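DUF871 domain-containing protein (Enterococcus faecalis, PDB 2P0O) is of unconfirmed function, but probably acts as a 6-phospho-N-acetylmuramidase, hydrolysing disaccharides that contain 6-phospho-N-acetylmuramic acid during cell-wall recycling. Local coordinates at residues P179-T184 against E228-Q233; F234-Y237 against F243-E246; T306-N309 against R314-G317; R337-D342 against V358-I363. All coordinates share one frame; numbering follows the deposited sequence.

Contact 1: P179-T184 against E228-Q233; sequences PGDGQT and ERTMAQ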
loop_
_atom_site.group_PDB
_atom_site.type_symbol
_atom_site.label_atom_id
_atom_site.label_comp_id
_atom_site.label_asym_id
_atom_site.label_seq_id
_atom_site.Cartn_x
_atom_site.Cartn_y
_atom_site.Cartn_z
ATOM N N PRO A 179 -6.389 -2.709 -1.256
ATOM C CA PRO A 179 -7.042 -3.780 -0.512
ATOM C C PRO A 179 -6.036 -4.512 0.383
ATOM O O PRO A 179 -4.811 -4.383 0.200
ATOM C CB PRO A 179 -7.574 -4.696 -1.622
ATOM C CG PRO A 179 -6.572 -4.533 -2.743
ATOM C CD PRO A 179 -6.127 -3.071 -2.665
ATOM N N GLY A 180 -6.541 -5.241 1.367
ATOM C CA GLY A 180 -5.705 -6.142 2.152
ATOM C C GLY A 180 -5.952 -7.590 1.733
ATOM O O GLY A 180 -6.933 -7.883 1.033
ATOM N N ASP A 181 -5.080 -8.497 2.165
ATOM C CA ASP A 181 -5.153 -9.892 1.755
ATOM C C ASP A 181 -5.032 -10.868 2.917
ATOM O O ASP A 181 -4.800 -12.062 2.679
ATOM C CB ASP A 181 -4.052 -10.187 0.723
ATOM C CG ASP A 181 -2.630 -9.950 1.283
ATOM O OD1 ASP A 181 -2.491 -9.288 2.334
ATOM O OD2 ASP A 181 -1.652 -10.398 0.646
ATOM N N GLY A 182 -5.170 -10.366 4.150
ATOM C CA GLY A 182 -5.263 -11.192 5.354
ATOM C C GLY A 182 -6.751 -11.451 5.621
ATOM O O GLY A 182 -7.385 -12.255 4.922
ATOM N N GLN A 183 -7.298 -10.755 6.621
ATOM C CA GLN A 183 -8.729 -10.663 6.865
ATOM C C GLN A 183 -9.404 -9.619 5.994
ATOM O O GLN A 183 -9.206 -8.408 6.201
ATOM C CB GLN A 183 -8.994 -10.260 8.310
ATOM C CG GLN A 183 -9.505 -11.353 9.185
ATOM C CD GLN A 183 -9.900 -10.802 10.556
ATOM O OE1 GLN A 183 -9.173 -10.979 11.545
ATOM N NE2 GLN A 183 -11.035 -10.086 10.604
ATOM N N THR A 184 -10.228 -10.085 5.062
ATOM C CA THR A 184 -10.952 -9.178 4.171
ATOM C C THR A 184 -12.324 -8.838 4.765
ATOM O O THR A 184 -12.912 -9.645 5.478
ATOM C CB THR A 184 -11.086 -9.744 2.748
ATOM O OG1 THR A 184 -11.674 -11.048 2.817
ATOM C CG2 THR A 184 -9.718 -9.838 2.081
ATOM N N GLU A 228 0.584 -12.221 6.758
ATOM C CA GLU A 228 1.961 -12.232 7.237
ATOM C C GLU A 228 2.996 -12.065 6.112
ATOM O O GLU A 228 4.004 -11.362 6.282
ATOM C CB GLU A 228 2.240 -13.521 8.036
ATOM C CG GLU A 228 1.381 -13.669 9.298
ATOM C CD GLU A 228 2.029 -13.051 10.548
ATOM O OE1 GLU A 228 3.166 -12.513 10.443
ATOM O OE2 GLU A 228 1.408 -13.114 11.644
ATOM N N ARG A 229 2.740 -12.702 4.971
ATOM C CA ARG A 229 3.610 -12.654 3.817
ATOM C C ARG A 229 3.773 -11.223 3.311
ATOM O O ARG A 229 4.885 -10.765 2.947
ATOM C CB ARG A 229 2.993 -13.504 2.701
ATOM C CG ARG A 229 3.913 -13.714 1.501
ATOM C CD ARG A 229 3.191 -14.483 0.384
ATOM N NE ARG A 229 4.132 -14.872 -0.664
ATOM C CZ ARG A 229 4.547 -14.086 -1.663
ATOM N NH1 ARG A 229 4.110 -12.829 -1.785
ATOM N NH2 ARG A 229 5.413 -14.558 -2.539
ATOM N N THR A 230 2.635 -10.538 3.242
ATOM C CA THR A 230 2.589 -9.184 2.746
ATOM C C THR A 230 3.228 -8.225 3.751
ATOM O O THR A 230 3.960 -7.325 3.363
ATOM C CB THR A 230 1.126 -8.809 2.377
ATOM O OG1 THR A 230 0.684 -9.719 1.369
ATOM C CG2 THR A 230 1.035 -7.399 1.838
HETATM N N MSE A 231 2.932 -8.419 5.032
HETATM C CA MSE A 231 3.634 -7.689 6.112
HETATM C C MSE A 231 5.168 -7.771 5.984
HETATM O O MSE A 231 5.884 -6.769 6.151
HETATM C CB MSE A 231 3.218 -8.222 7.487
HETATM C CG MSE A 231 1.760 -7.967 7.765
HETATM SE SE MSE A 231 1.102 -8.713 9.450
HETATM C CE MSE A 231 2.101 -7.575 10.673
ATOM N N ALA A 232 5.643 -8.980 5.687
ATOM C CA ALA A 232 7.077 -9.269 5.554
ATOM C C ALA A 232 7.664 -8.497 4.397
ATOM O O ALA A 232 8.805 -8.046 4.484
ATOM C CB ALA A 232 7.306 -10.747 5.364
ATOM N N GLN A 233 6.884 -8.348 3.313
ATOM C CA GLN A 233 7.336 -7.595 2.148
ATOM C C GLN A 233 7.442 -6.102 2.505
ATOM O O GLN A 233 8.460 -5.478 2.185
ATOM C CB GLN A 233 6.453 -7.855 0.924
ATOM C CG GLN A 233 6.735 -9.231 0.303
ATOM C CD GLN A 233 5.881 -9.535 -0.915
ATOM O OE1 GLN A 233 4.659 -9.364 -0.894
ATOM N NE2 GLN A 233 6.512 -10.010 -1.973
#
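D181 and T230 meet through a single hydrogen bond, and the aspartate side chain is the one to follow. It leaves the loop 179-184 with its CB aimed at helix 228-240 but still clear of the threonine. With chi1 at 61°, CG sits between the backbone N and the carbonyl carbon, and this swings the carboxylate out to the helix. CG itself stands 3.3 Å from T230 OG1. Of the two oxygens, D181 OD2 makes the bond: T230 OG1 donates to it across 2.5 Å, a short distance for a hydroxyl and a carboxylate. OD2 accepts the hydrogen bond through its syn lone pair, the side facing the other oxygen. That other oxygen, D181 OD1, comes within 3.6 Å of T230 CB, and it accepts a hydrogen bond from S227 N, just ahead of the helix. The two side chains approach from opposite directions. On T230, the hydroxyl lies beside the backbone N and anti to the carbonyl carbon, chi1 -60°, which turns it to the carboxylate.

Around the pair, K341 NZ makes a salt bridge with D181 OD2, and T230 OG1 is also hydrogen-bonded to S227 OG. G182 and Q183 are tied to T225, so the loop after barrel strand 173-178 is joined to the loop after strand 218-221 as well as to the following helix.

The chemistry is therefore polar and narrow: OD2 takes the hydroxyl and the ammonium group, OD1 the backbone N-H, and bonds to both oxygens should limit rotation of the carboxylate despite the small buried area.

Contact 2: F234-Y237 against F243-E246; sequences FGYY and FLLE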
loop_
_atom_site.group_PDB
_atom_site.type_symbol
_atom_site.label_atom_id
_atom_site.label_comp_id
_atom_site.label_asym_id
_atom_site.label_seq_id
_atom_site.Cartn_x
_atom_site.Cartn_y
_atom_site.Cartn_z
ATOM N N PHE A 234 6.412 -5.549 3.169
ATOM C CA PHE A 234 6.478 -4.177 3.660
ATOM C C PHE A 234 7.693 -4.018 4.548
ATOM O O PHE A 234 8.488 -3.097 4.351
ATOM C CB PHE A 234 5.200 -3.734 4.412
ATOM C CG PHE A 234 4.067 -3.292 3.493
ATOM C CD1 PHE A 234 4.078 -2.015 2.896
ATOM C CD2 PHE A 234 2.975 -4.136 3.250
ATOM C CE1 PHE A 234 3.015 -1.597 2.046
ATOM C CE2 PHE A 234 1.900 -3.720 2.401
ATOM C CZ PHE A 234 1.929 -2.467 1.807
ATOM N N GLY A 235 7.840 -4.936 5.502
ATOM C CA GLY A 235 8.873 -4.845 6.502
ATOM C C GLY A 235 10.232 -4.903 5.863
ATOM O O GLY A 235 11.114 -4.121 6.213
ATOM N N TYR A 236 10.418 -5.834 4.942
ATOM C CA TYR A 236 11.706 -5.991 4.272
ATOM C C TYR A 236 12.080 -4.710 3.495
ATOM O O TYR A 236 13.215 -4.230 3.550
ATOM C CB TYR A 236 11.644 -7.203 3.336
ATOM C CG TYR A 236 12.930 -7.989 3.228
ATOM C CD1 TYR A 236 13.894 -7.680 2.254
ATOM C CD2 TYR A 236 13.177 -9.068 4.097
ATOM C CE1 TYR A 236 15.079 -8.430 2.159
ATOM C CE2 TYR A 236 14.342 -9.823 4.002
ATOM C CZ TYR A 236 15.287 -9.500 3.041
ATOM O OH TYR A 236 16.444 -10.264 2.992
ATOM N N TYR A 237 11.110 -4.158 2.774
ATOM C CA TYR A 237 11.309 -2.934 2.025
ATOM C C TYR A 237 11.592 -1.777 2.962
ATOM O O TYR A 237 12.452 -0.939 2.708
ATOM C CB TYR A 237 10.043 -2.607 1.233
ATOM C CG TYR A 237 10.217 -1.462 0.239
ATOM C CD1 TYR A 237 11.236 -1.510 -0.707
ATOM C CD2 TYR A 237 9.369 -0.334 0.249
ATOM C CE1 TYR A 237 11.425 -0.482 -1.626
ATOM C CE2 TYR A 237 9.553 0.724 -0.685
ATOM C CZ TYR A 237 10.589 0.620 -1.614
ATOM O OH TYR A 237 10.828 1.586 -2.553
ATOM N N PHE A 243 13.237 -4.955 -2.477
ATOM C CA PHE A 243 12.029 -5.634 -2.864
ATOM C C PHE A 243 12.234 -7.141 -2.722
ATOM O O PHE A 243 13.140 -7.712 -3.321
ATOM C CB PHE A 243 11.644 -5.316 -4.332
ATOM C CG PHE A 243 11.268 -3.892 -4.558
ATOM C CD1 PHE A 243 9.975 -3.423 -4.209
ATOM C CD2 PHE A 243 12.193 -2.999 -5.101
ATOM C CE1 PHE A 243 9.623 -2.080 -4.399
ATOM C CE2 PHE A 243 11.852 -1.662 -5.319
ATOM C CZ PHE A 243 10.566 -1.191 -4.963
ATOM N N LEU A 244 11.358 -7.780 -1.962
ATOM C CA LEU A 244 11.504 -9.176 -1.641
ATOM C C LEU A 244 10.504 -9.964 -2.461
ATOM O O LEU A 244 9.295 -9.720 -2.357
ATOM C CB LEU A 244 11.274 -9.376 -0.140
ATOM C CG LEU A 244 11.434 -10.765 0.477
ATOM C CD1 LEU A 244 12.901 -11.228 0.381
ATOM C CD2 LEU A 244 10.940 -10.830 1.921
ATOM N N LEU A 245 10.991 -10.923 -3.244
ATOM C CA LEU A 245 10.121 -11.706 -4.133
ATOM C C LEU A 245 10.454 -13.183 -4.043
ATOM O O LEU A 245 11.599 -13.541 -3.773
ATOM C CB LEU A 245 10.253 -11.255 -5.611
ATOM C CG LEU A 245 10.166 -9.789 -6.028
ATOM C CD1 LEU A 245 11.533 -9.119 -5.813
ATOM C CD2 LEU A 245 9.732 -9.615 -7.510
ATOM N N GLU A 246 9.455 -14.031 -4.275
ATOM C CA GLU A 246 9.619 -15.498 -4.287
ATOM C C GLU A 246 9.725 -16.073 -5.697
ATOM O O GLU A 246 9.172 -15.517 -6.652
ATOM C CB GLU A 246 8.470 -16.177 -3.540
ATOM C CG GLU A 246 8.684 -16.265 -2.048
ATOM C CD GLU A 246 7.488 -16.859 -1.277
ATOM O OE1 GLU A 246 6.485 -17.311 -1.895
ATOM O OE2 GLU A 246 7.579 -16.903 -0.021
#
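F243 and Y237 form an offset stack, while one residue further along the strand and one back along the helix L244 lies against the ring of Y236. The stacked rings have their centroids 4.6 Å apart and their planes 27° from parallel. The nearest atoms are Y237 CE1 and F243 CZ, 3.5 Å apart, with the tyrosine carbon over one face of the phenylalanine, offset toward its rim. Both side chains point the same way. Y237 CG lies anti to its backbone N, chi1 -171°, and this brings the ring alongside F243.

L244 crosses Y236 at about a right angle and covers one face of its ring. L244 CD1 is 3.9 Å from the centroid, 9° off the ring normal, a clear CH-pi contact; the second methyl, L244 CD2, reaches Y236 CD2 at 3.6 Å. F204 and V208 of helix 203-212 also touch F243, while F367 and L370 of the C-terminal helix touch Y236.

The arrangement is a helix folded back on the strand it leads into: helix 228-240, which follows the last strand of the TIM barrel, packs here on strand 242-247, the first strand of the C-terminal region, and so joins the barrel to that region.

Contact 3: T306-N309 against R314-G317; sequences TIDN and RYMG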
loop_
_atom_site.group_PDB
_atom_site.type_symbol
_atom_site.label_atom_id
_atom_site.label_comp_id
_atom_site.label_asym_id
_atom_site.label_seq_id
_atom_site.Cartn_x
_atom_site.Cartn_y
_atom_site.Cartn_z
ATOM N N THR A 306 16.890 -15.869 -15.402
ATOM C CA THR A 306 17.815 -16.466 -16.362
ATOM C C THR A 306 19.263 -16.172 -16.012
ATOM O O THR A 306 19.572 -15.180 -15.320
ATOM C CB THR A 306 17.566 -15.931 -17.826
ATOM O OG1 THR A 306 18.000 -14.573 -17.922
ATOM C CG2 THR A 306 16.106 -15.948 -18.185
ATOM N N ILE A 307 20.156 -17.027 -16.503
ATOM C CA ILE A 307 21.584 -16.762 -16.426
ATOM C C ILE A 307 22.195 -17.032 -17.798
ATOM O O ILE A 307 21.910 -18.074 -18.424
ATOM C CB ILE A 307 22.286 -17.578 -15.261
ATOM C CG1 ILE A 307 23.726 -17.123 -15.058
ATOM C CG2 ILE A 307 22.233 -19.112 -15.491
ATOM C CD1 ILE A 307 24.325 -17.584 -13.736
ATOM N N ASP A 308 23.010 -16.096 -18.278
ATOM C CA ASP A 308 23.668 -16.269 -19.569
ATOM C C ASP A 308 24.699 -17.396 -19.501
ATOM O O ASP A 308 25.522 -17.426 -18.578
ATOM C CB ASP A 308 24.325 -14.971 -20.012
ATOM C CG ASP A 308 23.329 -13.952 -20.559
ATOM O OD1 ASP A 308 22.089 -14.215 -20.554
ATOM O OD2 ASP A 308 23.796 -12.889 -21.038
ATOM N N ASN A 309 24.649 -18.343 -20.443
ATOM C CA ASN A 309 25.618 -19.444 -20.390
ATOM C C ASN A 309 26.897 -19.119 -21.179
ATOM O O ASN A 309 27.049 -17.983 -21.662
ATOM C CB ASN A 309 24.990 -20.811 -20.763
ATOM C CG ASN A 309 24.416 -20.847 -22.183
ATOM O OD1 ASN A 309 25.101 -20.520 -23.162
ATOM N ND2 ASN A 309 23.153 -21.267 -22.297
ATOM N N ARG A 314 31.402 -13.152 -23.484
ATOM C CA ARG A 314 31.669 -12.247 -22.363
ATOM C C ARG A 314 30.448 -11.913 -21.493
ATOM O O ARG A 314 30.598 -11.424 -20.376
ATOM C CB ARG A 314 32.438 -10.992 -22.802
ATOM C CG ARG A 314 31.608 -9.896 -23.434
ATOM C CD ARG A 314 32.209 -8.524 -23.117
ATOM N NE ARG A 314 31.413 -7.446 -23.705
ATOM C CZ ARG A 314 31.792 -6.710 -24.749
ATOM N NH1 ARG A 314 30.975 -5.765 -25.217
ATOM N NH2 ARG A 314 32.984 -6.915 -25.316
ATOM N N TYR A 315 29.248 -12.192 -21.996
ATOM C CA TYR A 315 28.044 -12.050 -21.168
ATOM C C TYR A 315 27.721 -13.243 -20.266
ATOM O O TYR A 315 26.783 -13.162 -19.470
ATOM C CB TYR A 315 26.813 -11.597 -22.002
ATOM C CG TYR A 315 27.032 -10.197 -22.501
ATOM C CD1 TYR A 315 26.819 -9.103 -21.656
ATOM C CD2 TYR A 315 27.506 -9.960 -23.787
ATOM C CE1 TYR A 315 27.074 -7.809 -22.079
ATOM C CE2 TYR A 315 27.760 -8.653 -24.232
ATOM C CZ TYR A 315 27.549 -7.590 -23.364
ATOM O OH TYR A 315 27.779 -6.302 -23.756
HETATM N N MSE A 316 28.489 -14.335 -20.384
HETATM C CA MSE A 316 28.258 -15.510 -19.542
HETATM C C MSE A 316 28.160 -15.117 -18.064
HETATM O O MSE A 316 29.035 -14.420 -17.550
HETATM C CB MSE A 316 29.364 -16.550 -19.715
HETATM C CG MSE A 316 29.288 -17.674 -18.695
HETATM SE SE MSE A 316 30.876 -18.831 -18.794
HETATM C CE MSE A 316 32.227 -17.657 -17.930
ATOM N N GLY A 317 27.088 -15.555 -17.407
ATOM C CA GLY A 317 26.877 -15.297 -16.000
ATOM C C GLY A 317 26.006 -14.091 -15.680
ATOM O O GLY A 317 25.653 -13.886 -14.526
#
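D308 and G317 are joined backbone to backbone: G317 N donates to D308 O across 2.7 Å, with an N-H...O angle of 161°. The same carbonyl oxygen also receives a CA-H...O contact from M316 CA at 3.5 Å. One residue on, N309 O lies 3.3 Å from M316 CB, so the selenomethionine's backbone and first side-chain carbon rest on two successive carbonyls of the other segment. I307 adds an apolar touch, its CG1 reaching G317 CA at 3.8 Å.

The side chain of D308 runs alongside that of Y315, both pointing the same way. Its CG lies beside the backbone N, chi1 -77°, which carries OD2 to within 3.4 Å of Y315 CB; the carboxylate plane stands steeply to the tyrosine ring, at 79°. D308 CB is also close to Y315 O, at 3.1 Å. Since OD2 and that carbonyl are both acceptors, what joins D308 to Y315 is packing.

Further out, N309 holds the end of the strand. Its OD1 accepts from K311 N, and its ND2 is hydrogen-bonded to N333 OD1 and E330 O. G317 has a positive phi, a conformation that suits glycine, as the chain turns back toward the sheet.

The contact closes the connection between antiparallel neighbours 304-308 and 319-322, a beta hairpin whose pairing continues through D308 with E318 and T306 with Q320. On its other side, strand 304-308 pairs with 332-337, where I307 bonds to N333, at the end of the C-terminal region remote from the TIM barrel.

Contact 4: R337-D342 against V358-I363; sequences RIIDKD and VTEGTI. Unlike the reference sequence in segment 337-342: D340 (reference Glu).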
loop_
_atom_site.group_PDB
_atom_site.type_symbol
_atom_site.label_atom_id
_atom_site.label_comp_id
_atom_site.label_asym_id
_atom_site.label_seq_id
_atom_site.Cartn_x
_atom_site.Cartn_y
_atom_site.Cartn_z
ATOM N N ARG A 337 11.202 -18.953 -12.124
ATOM C CA ARG A 337 10.284 -17.882 -12.445
ATOM C C ARG A 337 9.748 -17.224 -11.177
ATOM O O ARG A 337 9.418 -17.928 -10.230
ATOM C CB ARG A 337 9.110 -18.451 -13.243
ATOM C CG ARG A 337 8.337 -17.355 -13.993
ATOM C CD ARG A 337 7.337 -17.922 -14.982
ATOM N NE ARG A 337 6.593 -16.805 -15.566
ATOM C CZ ARG A 337 5.430 -16.898 -16.204
ATOM N NH1 ARG A 337 4.846 -18.081 -16.415
ATOM N NH2 ARG A 337 4.856 -15.783 -16.645
ATOM N N ILE A 338 9.636 -15.889 -11.165
ATOM C CA ILE A 338 8.939 -15.190 -10.090
ATOM C C ILE A 338 7.516 -15.677 -9.913
ATOM O O ILE A 338 6.781 -15.818 -10.869
ATOM C CB ILE A 338 8.829 -13.643 -10.358
ATOM C CG1 ILE A 338 10.213 -13.045 -10.697
ATOM C CG2 ILE A 338 8.113 -12.944 -9.168
ATOM C CD1 ILE A 338 11.231 -13.130 -9.532
ATOM N N ILE A 339 7.142 -15.914 -8.668
ATOM C CA ILE A 339 5.800 -16.366 -8.274
ATOM C C ILE A 339 4.737 -15.411 -8.823
ATOM O O ILE A 339 4.919 -14.190 -8.794
ATOM C CB ILE A 339 5.767 -16.504 -6.696
ATOM C CG1 ILE A 339 6.517 -17.773 -6.267
ATOM C CG2 ILE A 339 4.385 -16.450 -6.076
ATOM C CD1 ILE A 339 6.337 -18.960 -7.166
ATOM N N ASP A 340 3.648 -15.971 -9.337
ATOM C CA ASP A 340 2.607 -15.163 -9.984
ATOM C C ASP A 340 2.271 -13.934 -9.138
ATOM O O ASP A 340 2.245 -12.810 -9.636
ATOM C CB ASP A 340 1.339 -15.998 -10.225
ATOM C CG ASP A 340 0.383 -15.349 -11.195
ATOM O OD1 ASP A 340 0.530 -14.141 -11.454
ATOM O OD2 ASP A 340 -0.535 -16.050 -11.711
ATOM N N LYS A 341 2.030 -14.173 -7.857
ATOM C CA LYS A 341 1.623 -13.144 -6.907
ATOM C C LYS A 341 2.662 -12.016 -6.743
ATOM O O LYS A 341 2.304 -10.890 -6.402
ATOM C CB LYS A 341 1.247 -13.800 -5.552
ATOM C CG LYS A 341 1.355 -12.895 -4.291
ATOM C CD LYS A 341 0.043 -12.146 -3.936
ATOM C CE LYS A 341 -0.019 -11.766 -2.442
ATOM N NZ LYS A 341 -1.403 -11.247 -1.978
ATOM N N ASP A 342 3.934 -12.285 -7.003
ATOM C CA ASP A 342 4.935 -11.237 -6.835
ATOM C C ASP A 342 5.256 -10.488 -8.118
ATOM O O ASP A 342 5.975 -9.487 -8.108
ATOM C CB ASP A 342 6.212 -11.771 -6.162
ATOM C CG ASP A 342 5.993 -12.100 -4.696
ATOM O OD1 ASP A 342 4.992 -11.616 -4.114
ATOM O OD2 ASP A 342 6.791 -12.870 -4.114
ATOM N N VAL A 358 13.919 -15.148 -3.058
ATOM C CA VAL A 358 13.916 -16.217 -2.078
ATOM C C VAL A 358 12.993 -17.331 -2.577
ATOM O O VAL A 358 12.111 -17.114 -3.436
ATOM C CB VAL A 358 13.512 -15.753 -0.636
ATOM C CG1 VAL A 358 14.521 -14.756 -0.053
ATOM C CG2 VAL A 358 12.074 -15.170 -0.612
ATOM N N THR A 359 13.196 -18.524 -2.061
ATOM C CA THR A 359 12.429 -19.632 -2.592
ATOM C C THR A 359 10.990 -19.630 -2.024
ATOM O O THR A 359 10.724 -19.086 -0.935
ATOM C CB THR A 359 13.184 -20.969 -2.433
ATOM O OG1 THR A 359 12.907 -21.805 -3.573
ATOM C CG2 THR A 359 12.777 -21.677 -1.147
ATOM N N GLU A 360 10.070 -20.173 -2.809
ATOM C CA GLU A 360 8.642 -20.066 -2.524
ATOM C C GLU A 360 8.301 -20.553 -1.105
ATOM O O GLU A 360 8.775 -21.599 -0.668
ATOM C CB GLU A 360 7.808 -20.809 -3.587
ATOM C CG GLU A 360 6.285 -20.635 -3.402
ATOM C CD GLU A 360 5.411 -21.389 -4.423
ATOM O OE1 GLU A 360 5.891 -22.356 -5.079
ATOM O OE2 GLU A 360 4.216 -20.995 -4.558
ATOM N N GLY A 361 7.517 -19.736 -0.396
ATOM C CA GLY A 361 7.001 -20.048 0.926
ATOM C C GLY A 361 7.858 -19.555 2.080
ATOM O O GLY A 361 7.491 -19.774 3.241
ATOM N N THR A 362 8.985 -18.888 1.782
ATOM C CA THR A 362 9.970 -18.544 2.833
ATOM C C THR A 362 10.025 -17.042 3.185
ATOM O O THR A 362 10.804 -16.617 4.046
ATOM C CB THR A 362 11.391 -19.077 2.523
ATOM O OG1 THR A 362 11.921 -18.421 1.369
ATOM C CG2 THR A 362 11.363 -20.581 2.260
ATOM N N ILE A 363 9.206 -16.243 2.518
ATOM C CA ILE A 363 9.205 -14.803 2.749
ATOM C C ILE A 363 9.058 -14.467 4.247
ATOM O O ILE A 363 9.798 -13.635 4.776
ATOM C CB ILE A 363 8.154 -14.086 1.885
ATOM C CG1 ILE A 363 8.779 -13.698 0.531
ATOM C CG2 ILE A 363 7.628 -12.784 2.593
ATOM C CD1 ILE A 363 7.863 -12.868 -0.369
#
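The type II beta turn T359-T362, which carries the chain from strand 354-359 into the C-terminal helix 363-370, meets the loop after strand 332-337 through I339 on E360 and D342 on I363. I339 CD1 sits over the flat of the E360 carboxylate, 3.8 Å from E360 CD and nearly as close to both of the oxygens. The two side chains cross at about a right angle. E360 gets there by being fully extended, its CG anti to the backbone N at chi1 -175°, so that its aliphatic part also passes the isoleucine: E360 CG is 4.1 Å from I339 CG1.

The turn itself is held by T359 O, which accepts twice from T362, from the hydroxyl OG1 at 2.7 Å and from the backbone N at 3.2 Å. G361 takes the positive phi that the third position of a type II turn requires.

Deeper in, D342 and I363 approach from opposite directions, and the I363 methyl CD1 comes to 3.9 Å from D342 OD2. The oxygen's polar demand is met elsewhere: R229 NH2 makes a salt bridge with it and E246 N a hydrogen bond, while D342 OD1 takes Q233 NE2. I363 begins its helix with its backbone N bonded to E246 OE2, and its side chain also packs on A232 of helix 228-240.

Contacts 1, 2 and 4 touch one another where the barrel meets the C-terminal region; contact 3 stands apart, its centre about 36 Å from that of contact 1. Contact 2 is the buried one; contacts 1, 3 and 4 are partly buried. Contacts 1 and 2 share helix 228-240, one using a polar bond near its start, the other aromatic and aliphatic packing further along. Contacts 2 and 4 reach neighbouring strands of one sheet, 242-247 and 354-359. Salt bridges tie contact 4 to contact 1, and R229 also bridges to E246 of contact 2. Across its own segments contact 4 sets aliphatic groups against carboxylates without a hydrogen bond, whereas contact 3 has one backbone hydrogen bond with packing around it.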